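GH3 beta-N-acetylglucosaminidase (Paenibacillaceae, PDB 6K5J) hydrolyses terminal beta-linked N-acetylglucosamine residues as a glycoside hydrolase of family 3, probably acting on chitin oligosaccharides and related glycans. Local coordinates at residues A[409-422]-A[505-518]. Residues are numbered along the deposited sequence; the frame is centred on the assembly and turned at random.
Sequences RKETLGYWLKSAGY and NTPSAMRALALVLT
Leu413 of helix 413-419 sits as a knob among Met510, Leu513, Ala514 and Leu517 of helix 507-517. The two helices pack on the same side of the mixed six-stranded sheet of the C-terminal alpha/beta domain. Their axes come within 8.3 Å and cross at -50°. The tight part faces the sheet. The two methyls of Leu413 reach helix 507-517 because CG is anti to the main-chain nitrogen (chi1 173°); the same side chain touches Val452 and Val454 of strand 450-455. Leu413 CD1 lies 3.8 Å from Ala514 CB, and Leu413 CD2 meets Leu513 CD2 and Leu517 CD1. The small Ala514 lets the helices close up, with its CB 3.7 Å from Trp416 CB.

Away from the sheet the packing stays close, but Trp416 and Arg511 are partly exposed to solvent. The indole lies flat on helix 507-517. Arg511 CB stands over the five-membered ring of Trp416 in a CH-pi contact, 3.6 Å from its centroid. The extended Arg511 chain runs on across the six-membered ring, and its guanidinium, nearly perpendicular to the indole, forms a salt bridge with Glu370. Tyr415 CD2 covers the opposite indole face. Replacing Trp416 by alanine is likely to leave the Arg511 methylenes without their flat support and to open a gap between Tyr415 and helix 507-517.

The two ends are more polar and include bridging water. Tyr422 meets Thr518 CG2 obliquely. A water bridges Glu411 O and Asn505 O. Arg409 NH2 bonds to Gly87 O and makes a weak bond to Asn505 OD1. Arg409 NE donates to Asn505 OD1 at 2.8 Å; OD1 lies near the guanidinium plane, while NE stands above the carbonyl plane of Asn505, 54° out of it.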
loop_
_atom_site.group_PDB
_atom_site.type_symbol
_atom_site.label_atom_id
_atom_site.label_comp_id
_atom_site.label_asym_id
_atom_site.label_seq_id
_atom_site.Cartn_x
_atom_site.Cartn_y
_atom_site.Cartn_z
ATOM N N ARG A 409 -8.800 -14.295 4.642
ATOM C CA ARG A 409 -9.607 -13.529 5.581
ATOM C C ARG A 409 -10.579 -14.474 6.269
ATOM O O ARG A 409 -11.385 -15.128 5.599
ATOM C CB ARG A 409 -10.366 -12.404 4.869
ATOM C CG ARG A 409 -9.472 -11.472 4.052
ATOM C CD ARG A 409 -8.721 -10.455 4.924
ATOM N NE ARG A 409 -8.316 -9.296 4.131
ATOM C CZ ARG A 409 -7.443 -8.368 4.518
ATOM N NH1 ARG A 409 -6.848 -8.435 5.709
ATOM N NH2 ARG A 409 -7.158 -7.364 3.701
ATOM N N LYS A 410 -10.516 -14.533 7.600
ATOM C CA LYS A 410 -11.480 -15.332 8.353
ATOM C C LYS A 410 -12.805 -14.596 8.550
ATOM O O LYS A 410 -13.879 -15.206 8.471
ATOM C CB LYS A 410 -10.889 -15.724 9.708
ATOM C CG LYS A 410 -11.793 -16.638 10.528
ATOM C CD LYS A 410 -11.416 -16.609 11.998
ATOM C CE LYS A 410 -12.401 -15.778 12.811
ATOM N NZ LYS A 410 -13.535 -16.609 13.306
ATOM N N GLU A 411 -12.754 -13.292 8.823
ATOM C CA GLU A 411 -13.969 -12.516 9.092
ATOM C C GLU A 411 -14.565 -12.035 7.767
ATOM O O GLU A 411 -14.517 -10.855 7.402
ATOM C CB GLU A 411 -13.665 -11.358 10.036
ATOM C CG GLU A 411 -13.222 -11.781 11.441
ATOM C CD GLU A 411 -11.714 -11.944 11.581
ATOM O OE1 GLU A 411 -10.982 -11.883 10.568
ATOM O OE2 GLU A 411 -11.259 -12.117 12.727
ATOM N N THR A 412 -15.116 -12.999 7.034
ATOM C CA THR A 412 -15.751 -12.766 5.747
ATOM C C THR A 412 -17.109 -12.096 5.930
ATOM O O THR A 412 -17.628 -11.973 7.042
ATOM C CB THR A 412 -15.953 -14.092 5.009
ATOM O OG1 THR A 412 -16.868 -14.908 5.761
ATOM C CG2 THR A 412 -14.617 -14.833 4.839
ATOM N N LEU A 413 -17.709 -11.681 4.808
ATOM C CA LEU A 413 -19.084 -11.201 4.874
ATOM C C LEU A 413 -20.000 -12.274 5.451
ATOM O O LEU A 413 -20.872 -11.982 6.283
ATOM C CB LEU A 413 -19.559 -10.770 3.488
ATOM C CG LEU A 413 -21.048 -10.426 3.454
ATOM C CD1 LEU A 413 -21.316 -9.239 4.365
ATOM C CD2 LEU A 413 -21.480 -10.118 2.030
ATOM N N GLY A 414 -19.803 -13.528 5.033
ATOM C CA GLY A 414 -20.611 -14.612 5.567
ATOM C C GLY A 414 -20.430 -14.774 7.061
ATOM O O GLY A 414 -21.394 -15.023 7.788
ATOM N N TYR A 415 -19.190 -14.628 7.537
ATOM C CA TYR A 415 -18.907 -14.648 8.970
ATOM C C TYR A 415 -19.772 -13.641 9.722
ATOM O O TYR A 415 -20.403 -13.972 10.734
ATOM C CB TYR A 415 -17.419 -14.366 9.194
ATOM C CG TYR A 415 -17.015 -14.143 10.645
ATOM C CD1 TYR A 415 -16.631 -15.213 11.456
ATOM C CD2 TYR A 415 -17.014 -12.863 11.197
ATOM C CE1 TYR A 415 -16.261 -15.009 12.782
ATOM C CE2 TYR A 415 -16.640 -12.645 12.509
ATOM C CZ TYR A 415 -16.264 -13.724 13.297
ATOM O OH TYR A 415 -15.896 -13.511 14.602
ATOM N N TRP A 416 -19.823 -12.397 9.240
ATOM C CA TRP A 416 -20.585 -11.385 9.970
ATOM C C TRP A 416 -22.087 -11.599 9.827
ATOM O O TRP A 416 -22.846 -11.357 10.773
ATOM C CB TRP A 416 -20.189 -9.987 9.502
ATOM C CG TRP A 416 -18.792 -9.641 9.899
ATOM C CD1 TRP A 416 -17.710 -9.552 9.082
ATOM C CD2 TRP A 416 -18.326 -9.351 11.218
ATOM N NE1 TRP A 416 -16.591 -9.216 9.809
ATOM C CE2 TRP A 416 -16.945 -9.084 11.125
ATOM C CE3 TRP A 416 -18.945 -9.281 12.471
ATOM C CZ2 TRP A 416 -16.172 -8.743 12.237
ATOM C CZ3 TRP A 416 -18.180 -8.956 13.573
ATOM C CH2 TRP A 416 -16.804 -8.691 13.448
ATOM N N LEU A 417 -22.546 -12.025 8.652
ATOM C CA LEU A 417 -23.972 -12.297 8.513
ATOM C C LEU A 417 -24.389 -13.438 9.431
ATOM O O LEU A 417 -25.447 -13.378 10.071
ATOM C CB LEU A 417 -24.314 -12.610 7.061
ATOM C CG LEU A 417 -24.311 -11.422 6.099
ATOM C CD1 LEU A 417 -24.566 -11.906 4.694
ATOM C CD2 LEU A 417 -25.354 -10.377 6.510
ATOM N N LYS A 418 -23.556 -14.479 9.516
ATOM C CA LYS A 418 -23.812 -15.578 10.443
ATOM C C LYS A 418 -23.857 -15.088 11.884
ATOM O O LYS A 418 -24.711 -15.519 12.672
ATOM C CB LYS A 418 -22.734 -16.649 10.279
ATOM C CG LYS A 418 -22.953 -17.558 9.092
ATOM C CD LYS A 418 -21.785 -18.535 8.915
ATOM C CE LYS A 418 -21.975 -19.372 7.658
ATOM N NZ LYS A 418 -20.699 -20.005 7.197
ATOM N N SER A 419 -22.950 -14.187 12.256
ATOM C CA SER A 419 -22.972 -13.693 13.624
ATOM C C SER A 419 -24.243 -12.906 13.922
ATOM O O SER A 419 -24.629 -12.792 15.090
ATOM C CB SER A 419 -21.723 -12.846 13.899
ATOM O OG SER A 419 -21.951 -11.485 13.572
ATOM N N ALA A 420 -24.911 -12.382 12.900
ATOM C CA ALA A 420 -26.157 -11.659 13.083
ATOM C C ALA A 420 -27.371 -12.578 13.092
ATOM O O ALA A 420 -28.496 -12.089 13.226
ATOM C CB ALA A 420 -26.319 -10.603 11.990
ATOM N N GLY A 421 -27.176 -13.884 12.935
ATOM C CA GLY A 421 -28.275 -14.827 12.949
ATOM C C GLY A 421 -28.849 -15.182 11.597
ATOM O O GLY A 421 -29.918 -15.800 11.541
ATOM N N TYR A 422 -28.181 -14.824 10.507
ATOM C CA TYR A 422 -28.665 -15.173 9.183
ATOM C C TYR A 422 -28.235 -16.593 8.812
ATOM O O TYR A 422 -27.214 -17.108 9.282
ATOM C CB TYR A 422 -28.171 -14.152 8.144
ATOM C CG TYR A 422 -28.937 -12.848 8.244
ATOM C CD1 TYR A 422 -28.780 -12.015 9.353
ATOM C CD2 TYR A 422 -29.840 -12.474 7.268
ATOM C CE1 TYR A 422 -29.501 -10.836 9.474
ATOM C CE2 TYR A 422 -30.556 -11.287 7.369
ATOM C CZ TYR A 422 -30.388 -10.479 8.477
ATOM O OH TYR A 422 -31.107 -9.309 8.591
ATOM N N ASN A 505 -11.547 -6.013 1.644
ATOM C CA ASN A 505 -12.187 -7.175 2.256
ATOM C C ASN A 505 -11.734 -7.381 3.702
ATOM O O ASN A 505 -11.694 -8.511 4.194
ATOM C CB ASN A 505 -11.938 -8.436 1.423
ATOM C CG ASN A 505 -10.480 -8.871 1.420
ATOM O OD1 ASN A 505 -9.614 -8.180 1.941
ATOM N ND2 ASN A 505 -10.208 -10.027 0.816
ATOM N N THR A 506 -11.377 -6.292 4.382
ATOM C CA THR A 506 -10.926 -6.335 5.765
ATOM C C THR A 506 -12.046 -6.781 6.701
ATOM O O THR A 506 -13.225 -6.701 6.348
ATOM C CB THR A 506 -10.463 -4.951 6.203
ATOM O OG1 THR A 506 -11.558 -4.033 6.064
ATOM C CG2 THR A 506 -9.292 -4.473 5.357
ATOM N N PRO A 507 -11.703 -7.216 7.923
ATOM C CA PRO A 507 -12.762 -7.577 8.878
ATOM C C PRO A 507 -13.758 -6.457 9.122
ATOM O O PRO A 507 -14.969 -6.701 9.098
ATOM C CB PRO A 507 -11.972 -7.938 10.147
ATOM C CG PRO A 507 -10.670 -8.461 9.627
ATOM C CD PRO A 507 -10.361 -7.570 8.433
ATOM N N SER A 508 -13.279 -5.223 9.339
ATOM C CA SER A 508 -14.191 -4.136 9.674
ATOM C C SER A 508 -15.040 -3.718 8.481
ATOM O O SER A 508 -16.177 -3.278 8.670
ATOM C CB SER A 508 -13.419 -2.936 10.235
ATOM O OG SER A 508 -12.577 -2.357 9.252
ATOM N N ALA A 509 -14.512 -3.832 7.257
ATOM C CA ALA A 509 -15.308 -3.484 6.082
ATOM C C ALA A 509 -16.416 -4.503 5.861
ATOM O O ALA A 509 -17.532 -4.144 5.480
ATOM C CB ALA A 509 -14.420 -3.390 4.835
ATOM N N MET A 510 -16.133 -5.777 6.121
ATOM C CA MET A 510 -17.164 -6.788 5.937
ATOM C C MET A 510 -18.202 -6.731 7.049
ATOM O O MET A 510 -19.385 -7.010 6.804
ATOM C CB MET A 510 -16.517 -8.171 5.835
ATOM C CG MET A 510 -15.626 -8.338 4.578
ATOM S SD MET A 510 -16.501 -8.067 3.004
ATOM C CE MET A 510 -16.156 -6.328 2.625
ATOM N N ARG A 511 -17.792 -6.357 8.262
ATOM C CA ARG A 511 -18.760 -6.133 9.335
ATOM C C ARG A 511 -19.711 -5.005 8.970
ATOM O O ARG A 511 -20.931 -5.153 9.078
ATOM C CB ARG A 511 -18.045 -5.826 10.651
ATOM C CG ARG A 511 -18.993 -5.428 11.809
ATOM C CD ARG A 511 -18.205 -4.974 13.056
ATOM N NE ARG A 511 -19.100 -4.474 14.103
ATOM C CZ ARG A 511 -19.565 -3.232 14.173
ATOM N NH1 ARG A 511 -19.220 -2.332 13.257
ATOM N NH2 ARG A 511 -20.383 -2.884 15.170
ATOM N N ALA A 512 -19.161 -3.875 8.511
ATOM C CA ALA A 512 -19.985 -2.733 8.135
ATOM C C ALA A 512 -20.889 -3.079 6.962
ATOM O O ALA A 512 -22.062 -2.690 6.933
ATOM C CB ALA A 512 -19.092 -1.539 7.792
ATOM N N LEU A 513 -20.355 -3.809 5.983
ATOM C CA LEU A 513 -21.174 -4.217 4.850
ATOM C C LEU A 513 -22.348 -5.075 5.305
ATOM O O LEU A 513 -23.473 -4.898 4.828
ATOM C CB LEU A 513 -20.315 -4.972 3.840
ATOM C CG LEU A 513 -21.048 -5.579 2.654
ATOM C CD1 LEU A 513 -21.724 -4.473 1.824
ATOM C CD2 LEU A 513 -20.047 -6.356 1.819
ATOM N N ALA A 514 -22.101 -6.018 6.220
ATOM C CA ALA A 514 -23.189 -6.836 6.747
ATOM C C ALA A 514 -24.234 -5.973 7.438
ATOM O O ALA A 514 -25.440 -6.190 7.267
ATOM C CB ALA A 514 -22.640 -7.888 7.717
ATOM N N LEU A 515 -23.792 -4.986 8.223
ATOM C CA LEU A 515 -24.744 -4.118 8.913
ATOM C C LEU A 515 -25.590 -3.319 7.924
ATOM O O LEU A 515 -26.768 -3.057 8.177
ATOM C CB LEU A 515 -24.011 -3.175 9.867
ATOM C CG LEU A 515 -23.276 -3.841 11.042
ATOM C CD1 LEU A 515 -22.346 -2.853 11.714
ATOM C CD2 LEU A 515 -24.252 -4.415 12.063
ATOM N N VAL A 516 -25.001 -2.902 6.804
ATOM C CA VAL A 516 -25.775 -2.193 5.784
ATOM C C VAL A 516 -26.811 -3.123 5.159
ATOM O O VAL A 516 -27.999 -2.783 5.058
ATOM C CB VAL A 516 -24.839 -1.602 4.714
ATOM C CG1 VAL A 516 -25.642 -1.196 3.461
ATOM C CG2 VAL A 516 -24.072 -0.419 5.270
ATOM N N LEU A 517 -26.368 -4.306 4.718
ATOM C CA LEU A 517 -27.231 -5.243 4.007
ATOM C C LEU A 517 -28.372 -5.757 4.871
ATOM O O LEU A 517 -29.409 -6.155 4.332
ATOM C CB LEU A 517 -26.403 -6.429 3.498
ATOM C CG LEU A 517 -25.311 -6.115 2.484
ATOM C CD1 LEU A 517 -24.552 -7.381 2.074
ATOM C CD2 LEU A 517 -25.920 -5.420 1.275
ATOM N N THR A 518 -28.213 -5.760 6.195
ATOM C CA THR A 518 -29.271 -6.183 7.098
ATOM C C THR A 518 -30.074 -5.008 7.660
ATOM O O THR A 518 -30.869 -5.200 8.579
ATOM C CB THR A 518 -28.682 -7.024 8.243
ATOM O OG1 THR A 518 -27.706 -6.259 8.959
ATOM C CG2 THR A 518 -28.007 -8.264 7.692
HETATM O O HOH W 1 -12.004 -9.975 6.552
HETATM O O HOH W 2 -32.218 -7.760 7.080
#